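Local coordinates for phosphatidylinositol-specific phospholipase C (Listeria monocytogenes, PDB 2PLC), which belongs to the phosphatidylinositol-specific phospholipase C family of bacteria, whose X domain is a variant of the TIM barrel, at residues T14-L19 and T100-L105; Q52-G57 and E87-F92. All blocks are in the same frame, centred on the assembly; numbering follows the deposited sequence.

Contact 1: T14-L19 and T100-L105; sequences TNLAAL and TIIMRL
L16 reaches across to T100 and I102, and its side chain carries the whole contact, a small example of how a barrel is closed at the end where its strands begin. CB points at the strand but stops short of it, and CG too stays beyond touching distance. Only the two methyls arrive. CD1 meets the methyl of T100, with 4.2 Å between L16 CD1 and T100 CG2. CD2, the other branch, meets the far end of the next inward-facing residue, L16 CD2 lying 4.3 Å from I102 CD1. The fork thus bridges two side chains on one face of strand 101-107. The first torsion of L16, -132°, falls between the staggered positions. I102 meets it with an extended chain, CD1 foremost, while T100 offers its methyl and leaves OG1 to a weak hydrogen bond with the carbonyl of K151.

An Asx turn spans L16: A17 N donates to N15 OD1 at 2.9 Å, nearly straight at 162° but tilted 29° from the carbonyl plane. N15 ND2 is bonded in turn to the carbonyl of I142, and the backbone of L16 pairs with P143. L153 of the neighbouring strand 152-157 also touches the leucine. Methyl against methyl, with no hydrogen bond between the two segments, the contact is apolar and weakly directional; its polar anchoring lies in the loop behind L16.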
ATOM      1  N   THR A  14      14.441  13.713   1.690  1.00 34.24           N
ATOM      2  CA  THR A  14      14.194  12.462   2.405  1.00 29.52           C
ATOM      3  C   THR A  14      13.863  11.343   1.431  1.00 28.02           C
ATOM      4  O   THR A  14      13.091  11.539   0.494  1.00 29.98           O
ATOM      5  CB  THR A  14      13.034  12.590   3.409  1.00 33.08           C
ATOM      6  OG1 THR A  14      13.276  13.702   4.279  1.00 42.66           O
ATOM      7  CG2 THR A  14      12.916  11.322   4.249  1.00 25.20           C
ATOM      8  N   ASN A  15      14.478  10.181   1.637  1.00 30.04           N
ATOM      9  CA  ASN A  15      14.227   9.030   0.778  1.00 31.50           C
ATOM     10  C   ASN A  15      12.965   8.308   1.245  1.00 27.88           C
ATOM     11  O   ASN A  15      12.626   8.320   2.429  1.00 29.01           O
ATOM     12  CB  ASN A  15      15.419   8.074   0.786  1.00 28.15           C
ATOM     13  CG  ASN A  15      15.323   7.019  -0.299  1.00 31.48           C
ATOM     14  OD1 ASN A  15      14.818   5.924  -0.074  1.00 36.46           O
ATOM     15  ND2 ASN A  15      15.803   7.350  -1.488  1.00 33.50           N
ATOM     16  N   LEU A  16      12.262   7.697   0.306  1.00 24.46           N
ATOM     17  CA  LEU A  16      11.033   6.991   0.626  1.00 26.93           C
ATOM     18  C   LEU A  16      11.275   5.831   1.593  1.00 24.14           C
ATOM     19  O   LEU A  16      10.413   5.511   2.407  1.00 20.97           O
ATOM     20  CB  LEU A  16      10.382   6.483  -0.664  1.00 28.24           C
ATOM     21  CG  LEU A  16       8.891   6.738  -0.894  1.00 30.41           C
ATOM     22  CD1 LEU A  16       8.568   8.216  -0.737  1.00 34.20           C
ATOM     23  CD2 LEU A  16       8.524   6.271  -2.287  1.00 26.86           C
ATOM     24  N   ALA A  17      12.457   5.221   1.517  1.00 27.45           N
ATOM     25  CA  ALA A  17      12.807   4.090   2.385  1.00 23.59           C
ATOM     26  C   ALA A  17      13.112   4.499   3.823  1.00 23.04           C
ATOM     27  O   ALA A  17      13.138   3.662   4.726  1.00 26.22           O
ATOM     28  CB  ALA A  17      13.977   3.326   1.802  1.00 22.79           C
ATOM     29  N   ALA A  18      13.338   5.791   4.029  1.00 24.32           N
ATOM     30  CA  ALA A  18      13.635   6.326   5.350  1.00 24.93           C
ATOM     31  C   ALA A  18      12.373   6.737   6.112  1.00 26.10           C
ATOM     32  O   ALA A  18      12.461   7.363   7.171  1.00 23.95           O
ATOM     33  CB  ALA A  18      14.563   7.518   5.217  1.00 30.66           C
ATOM     34  N   LEU A  19      11.205   6.353   5.600  1.00 22.64           N
ATOM     35  CA  LEU A  19       9.938   6.727   6.232  1.00 22.64           C
ATOM     36  C   LEU A  19       9.144   5.596   6.874  1.00 20.94           C
ATOM     37  O   LEU A  19       9.369   4.416   6.601  1.00 21.62           O
ATOM     38  CB  LEU A  19       9.023   7.406   5.206  1.00 16.12           C
ATOM     39  CG  LEU A  19       9.470   8.681   4.498  1.00 19.94           C
ATOM     40  CD1 LEU A  19       8.454   9.042   3.428  1.00 23.94           C
ATOM     41  CD2 LEU A  19       9.614   9.802   5.496  1.00 25.48           C
ATOM     42  N   THR A 100       2.454  11.704  -1.817  1.00 24.34           N
ATOM     43  CA  THR A 100       2.812  10.641  -2.749  1.00 20.29           C
ATOM     44  C   THR A 100       2.109   9.367  -2.308  1.00 23.37           C
ATOM     45  O   THR A 100       1.943   9.112  -1.114  1.00 25.26           O
ATOM     46  CB  THR A 100       4.345  10.399  -2.838  1.00 23.09           C
ATOM     47  OG1 THR A 100       4.600   9.187  -3.566  1.00 27.52           O
ATOM     48  CG2 THR A 100       4.966  10.295  -1.464  1.00 34.89           C
ATOM     49  N   ILE A 101       1.670   8.578  -3.278  1.00 29.16           N
ATOM     50  CA  ILE A 101       0.967   7.345  -2.979  1.00 26.78           C
ATOM     51  C   ILE A 101       1.661   6.155  -3.603  1.00 25.64           C
ATOM     52  O   ILE A 101       2.100   6.202  -4.751  1.00 30.13           O
ATOM     53  CB  ILE A 101      -0.511   7.432  -3.439  1.00 25.62           C
ATOM     54  CG1 ILE A 101      -1.223   8.511  -2.623  1.00 20.79           C
ATOM     55  CG2 ILE A 101      -1.216   6.087  -3.289  1.00 24.32           C
ATOM     56  CD1 ILE A 101      -2.628   8.777  -3.043  1.00 33.41           C
ATOM     57  N   ILE A 102       1.842   5.121  -2.792  1.00 23.78           N
ATOM     58  CA  ILE A 102       2.465   3.890  -3.244  1.00 21.08           C
ATOM     59  C   ILE A 102       1.291   2.958  -3.484  1.00 19.32           C
ATOM     60  O   ILE A 102       0.466   2.756  -2.598  1.00 20.96           O
ATOM     61  CB  ILE A 102       3.403   3.320  -2.178  1.00 18.36           C
ATOM     62  CG1 ILE A 102       4.432   4.384  -1.784  1.00 21.04           C
ATOM     63  CG2 ILE A 102       4.090   2.060  -2.706  1.00 15.35           C
ATOM     64  CD1 ILE A 102       5.258   4.021  -0.585  1.00 22.93           C
ATOM     65  N   MET A 103       1.216   2.399  -4.686  1.00 18.77           N
ATOM     66  CA  MET A 103       0.107   1.542  -5.043  1.00 10.65           C
ATOM     67  C   MET A 103       0.471   0.189  -5.615  1.00 15.65           C
ATOM     68  O   MET A 103       1.133   0.084  -6.645  1.00 19.83           O
ATOM     69  CB  MET A 103      -0.799   2.284  -6.028  1.00 17.90           C
ATOM     70  CG  MET A 103      -1.958   1.462  -6.558  1.00 20.31           C
ATOM     71  SD  MET A 103      -2.939   2.395  -7.733  1.00 29.23           S
ATOM     72  CE  MET A 103      -2.600   1.505  -9.222  1.00 25.19           C
ATOM     73  N   ARG A 104       0.007  -0.853  -4.936  1.00 16.40           N
ATOM     74  CA  ARG A 104       0.224  -2.214  -5.379  1.00 14.22           C
ATOM     75  C   ARG A 104      -0.964  -2.542  -6.273  1.00 15.94           C
ATOM     76  O   ARG A 104      -2.114  -2.401  -5.858  1.00 17.47           O
ATOM     77  CB  ARG A 104       0.235  -3.157  -4.180  1.00 14.90           C
ATOM     78  CG  ARG A 104       0.295  -4.618  -4.545  1.00 14.09           C
ATOM     79  CD  ARG A 104       0.018  -5.486  -3.338  1.00 18.65           C
ATOM     80  NE  ARG A 104       0.108  -6.908  -3.655  1.00 18.81           N
ATOM     81  CZ  ARG A 104       0.027  -7.879  -2.750  1.00 23.32           C
ATOM     82  NH1 ARG A 104      -0.155  -7.582  -1.473  1.00 23.45           N
ATOM     83  NH2 ARG A 104       0.174  -9.146  -3.112  1.00 30.31           N
ATOM     84  N   LEU A 105      -0.685  -2.890  -7.522  1.00 15.83           N
ATOM     85  CA  LEU A 105      -1.736  -3.243  -8.462  1.00 17.91           C
ATOM     86  C   LEU A 105      -1.538  -4.708  -8.794  1.00 19.03           C
ATOM     87  O   LEU A 105      -0.572  -5.081  -9.452  1.00 26.26           O
ATOM     88  CB  LEU A 105      -1.658  -2.380  -9.722  1.00 19.71           C
ATOM     89  CG  LEU A 105      -2.644  -2.721 -10.844  1.00 26.86           C
ATOM     90  CD1 LEU A 105      -4.073  -2.666 -10.330  1.00 25.75           C
ATOM     91  CD2 LEU A 105      -2.454  -1.757 -12.001  1.00 25.60           C
TER

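Contact 2: Q52-G57 and E87-F92; sequences QQLEAG and ETITQF
L54 and F92 make most of this helix-to-helix contact, and a CH-pi interaction lies at its centre. L54 CB stands 3.8 Å from the centroid of the F92 ring, only 9° off the ring normal, so the methylene sits over the middle of one face. The ring gets there because F92 CG is anti to the backbone N (chi1 177°), which carries the phenyl out toward helix 50-55.

Apolar packing extends the interface from the same leucine. Its CD1 rests against the root of the phenyl, L54 CD1 lying 3.8 Å from F92 CG, and also meets the tip of the isoleucine one turn earlier, with 4.0 Å between L54 CD1 and I89 CD1. The leucine methyl therefore lodges between two residues of helix 82-95. E55 adds a marginal touch of its CG to the ring.

One buried carbonyl also meets the ring: L54 O is 3.8 Å from F92 CZ, but its hydrogen bonds come from G57 N, at 3.0 Å, and from R59 NH1. G57, with positive phi (114°), closes a Schellman motif after helix 50-55.

Both helices lie on the outer side of strand 101-107, where L54, I89 and F92 all touch I101, while L50 and Y51 of helix 50-55 carry the packing on to T88, I89 and F92.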
ATOM      1  N   GLN A  52     -11.622   8.274   2.104  1.00 22.69           N
ATOM      2  CA  GLN A  52     -11.512   8.531   3.535  1.00 24.59           C
ATOM      3  C   GLN A  52     -10.150   8.094   4.061  1.00 24.62           C
ATOM      4  O   GLN A  52      -9.584   8.741   4.941  1.00 31.25           O
ATOM      5  CB  GLN A  52     -12.609   7.801   4.300  1.00 29.78           C
ATOM      6  CG  GLN A  52     -14.003   8.202   3.909  1.00 38.33           C
ATOM      7  CD  GLN A  52     -15.039   7.582   4.807  1.00 40.73           C
ATOM      8  OE1 GLN A  52     -15.866   8.281   5.387  1.00 52.26           O
ATOM      9  NE2 GLN A  52     -14.993   6.259   4.946  1.00 35.78           N
ATOM     10  N   GLN A  53      -9.647   6.981   3.530  1.00 20.95           N
ATOM     11  CA  GLN A  53      -8.352   6.438   3.932  1.00 21.44           C
ATOM     12  C   GLN A  53      -7.223   7.405   3.585  1.00 18.67           C
ATOM     13  O   GLN A  53      -6.312   7.621   4.385  1.00 20.80           O
ATOM     14  CB  GLN A  53      -8.104   5.099   3.246  1.00 15.04           C
ATOM     15  CG  GLN A  53      -9.030   3.980   3.685  1.00 11.37           C
ATOM     16  CD  GLN A  53      -8.769   2.694   2.928  1.00 18.59           C
ATOM     17  OE1 GLN A  53      -7.622   2.379   2.604  1.00 21.26           O
ATOM     18  NE2 GLN A  53      -9.830   1.950   2.626  1.00 13.00           N
ATOM     19  N   LEU A  54      -7.302   8.001   2.400  1.00 14.42           N
ATOM     20  CA  LEU A  54      -6.289   8.956   1.964  1.00 17.77           C
ATOM     21  C   LEU A  54      -6.294  10.176   2.880  1.00 12.57           C
ATOM     22  O   LEU A  54      -5.242  10.609   3.340  1.00 23.77           O
ATOM     23  CB  LEU A  54      -6.518   9.360   0.506  1.00 15.75           C
ATOM     24  CG  LEU A  54      -6.392   8.233  -0.528  1.00 20.30           C
ATOM     25  CD1 LEU A  54      -6.601   8.782  -1.934  1.00 15.81           C
ATOM     26  CD2 LEU A  54      -5.032   7.567  -0.413  1.00 14.23           C
ATOM     27  N   GLU A  55      -7.476  10.707   3.168  1.00 19.81           N
ATOM     28  CA  GLU A  55      -7.588  11.863   4.057  1.00 22.91           C
ATOM     29  C   GLU A  55      -7.162  11.529   5.488  1.00 21.15           C
ATOM     30  O   GLU A  55      -6.793  12.419   6.250  1.00 23.85           O
ATOM     31  CB  GLU A  55      -9.015  12.417   4.071  1.00 26.80           C
ATOM     32  CG  GLU A  55      -9.439  13.099   2.786  1.00 36.77           C
ATOM     33  CD  GLU A  55     -10.479  14.190   3.020  1.00 44.73           C
ATOM     34  OE1 GLU A  55     -11.383  13.997   3.872  1.00 47.29           O
ATOM     35  OE2 GLU A  55     -10.382  15.246   2.352  1.00 38.58           O
ATOM     36  N   ALA A  56      -7.228  10.246   5.847  1.00 22.17           N
ATOM     37  CA  ALA A  56      -6.833   9.789   7.176  1.00 14.12           C
ATOM     38  C   ALA A  56      -5.314   9.615   7.290  1.00 18.12           C
ATOM     39  O   ALA A  56      -4.790   9.378   8.380  1.00 17.97           O
ATOM     40  CB  ALA A  56      -7.542   8.486   7.517  1.00 13.77           C
ATOM     41  N   GLY A  57      -4.612   9.698   6.164  1.00 16.61           N
ATOM     42  CA  GLY A  57      -3.169   9.556   6.204  1.00 11.15           C
ATOM     43  C   GLY A  57      -2.588   8.335   5.520  1.00 13.21           C
ATOM     44  O   GLY A  57      -1.372   8.218   5.421  1.00 14.29           O
ATOM     45  N   GLU A  87      -9.349   7.842 -10.665  1.00 13.26           N
ATOM     46  CA  GLU A  87      -9.891   9.196 -10.601  1.00 15.22           C
ATOM     47  C   GLU A  87      -9.881   9.717  -9.172  1.00 19.54           C
ATOM     48  O   GLU A  87      -9.631  10.900  -8.932  1.00 28.09           O
ATOM     49  CB  GLU A  87     -11.305   9.269 -11.170  1.00 18.93           C
ATOM     50  CG  GLU A  87     -11.955  10.614 -10.904  1.00 18.37           C
ATOM     51  CD  GLU A  87     -13.114  10.901 -11.805  1.00 24.29           C
ATOM     52  OE1 GLU A  87     -14.228  10.419 -11.515  1.00 28.75           O
ATOM     53  OE2 GLU A  87     -12.908  11.625 -12.801  1.00 22.67           O
ATOM     54  N   THR A  88     -10.145   8.827  -8.226  1.00 17.05           N
ATOM     55  CA  THR A  88     -10.145   9.197  -6.822  1.00 14.64           C
ATOM     56  C   THR A  88      -8.733   9.562  -6.379  1.00 17.93           C
ATOM     57  O   THR A  88      -8.525  10.620  -5.791  1.00 19.81           O
ATOM     58  CB  THR A  88     -10.682   8.049  -5.942  1.00 19.16           C
ATOM     59  OG1 THR A  88     -12.031   7.740  -6.321  1.00 14.17           O
ATOM     60  CG2 THR A  88     -10.654   8.447  -4.468  1.00 23.57           C
ATOM     61  N   ILE A  89      -7.766   8.692  -6.675  1.00 20.04           N
ATOM     62  CA  ILE A  89      -6.366   8.921  -6.301  1.00 22.50           C
ATOM     63  C   ILE A  89      -5.873  10.232  -6.903  1.00 22.10           C
ATOM     64  O   ILE A  89      -5.265  11.064  -6.228  1.00 26.70           O
ATOM     65  CB  ILE A  89      -5.437   7.817  -6.839  1.00 22.69           C
ATOM     66  CG1 ILE A  89      -5.952   6.431  -6.463  1.00 27.24           C
ATOM     67  CG2 ILE A  89      -4.034   8.029  -6.311  1.00 28.07           C
ATOM     68  CD1 ILE A  89      -6.196   6.257  -5.000  1.00 36.92           C
ATOM     69  N   THR A  90      -6.138  10.384  -8.193  1.00 22.93           N
ATOM     70  CA  THR A  90      -5.752  11.558  -8.957  1.00 25.51           C
ATOM     71  C   THR A  90      -6.361  12.853  -8.419  1.00 26.79           C
ATOM     72  O   THR A  90      -5.674  13.869  -8.332  1.00 33.14           O
ATOM     73  CB  THR A  90      -6.102  11.340 -10.425  1.00 21.30           C
ATOM     74  OG1 THR A  90      -5.195  10.378 -10.967  1.00 33.05           O
ATOM     75  CG2 THR A  90      -6.000  12.613 -11.205  1.00 41.10           C
ATOM     76  N   GLN A  91      -7.634  12.816  -8.037  1.00 26.24           N
ATOM     77  CA  GLN A  91      -8.291  13.998  -7.488  1.00 27.36           C
ATOM     78  C   GLN A  91      -7.662  14.387  -6.156  1.00 28.79           C
ATOM     79  O   GLN A  91      -7.550  15.573  -5.836  1.00 35.77           O
ATOM     80  CB  GLN A  91      -9.792  13.759  -7.310  1.00 35.65           C
ATOM     81  CG  GLN A  91     -10.585  13.827  -8.608  1.00 57.09           C
ATOM     82  CD  GLN A  91     -10.423  15.160  -9.328  1.00 66.86           C
ATOM     83  OE1 GLN A  91     -10.894  16.196  -8.854  1.00 74.85           O
ATOM     84  NE2 GLN A  91      -9.750  15.138 -10.474  1.00 68.46           N
ATOM     85  N   PHE A  92      -7.244  13.385  -5.384  1.00 27.15           N
ATOM     86  CA  PHE A  92      -6.618  13.625  -4.091  1.00 21.45           C
ATOM     87  C   PHE A  92      -5.250  14.270  -4.277  1.00 19.55           C
ATOM     88  O   PHE A  92      -4.901  15.217  -3.573  1.00 24.23           O
ATOM     89  CB  PHE A  92      -6.464  12.318  -3.315  1.00 19.99           C
ATOM     90  CG  PHE A  92      -5.761  12.482  -2.001  1.00 21.74           C
ATOM     91  CD1 PHE A  92      -6.438  12.982  -0.898  1.00 18.18           C
ATOM     92  CD2 PHE A  92      -4.411  12.172  -1.873  1.00 23.21           C
ATOM     93  CE1 PHE A  92      -5.785  13.175   0.312  1.00 19.42           C
ATOM     94  CE2 PHE A  92      -3.744  12.363  -0.664  1.00 17.38           C
ATOM     95  CZ  PHE A  92      -4.435  12.866   0.429  1.00 18.28           C
TER

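In the fold
Strand 101-107 joins the two contacts by offering them opposite faces. T100 and I102 turn inward to L16 in contact 1; I101, between them, turns outward into contact 2. There I101 CD1 lies 3.6 Å from I89 CG2, 3.8 Å from L54 CD2 and 4.0 Å from F92 CD2, although the centres of the contacts are about 15 Å apart. Both segments of contact 2 fall within the 80 residues that separate 14-19 from 100-105. Farther along the inward face, R104 forms a salt bridge with E157. Contact 1 sits where the strand begins; in TIM barrels the active site characteristically lies at the other, C-terminal end of the strands.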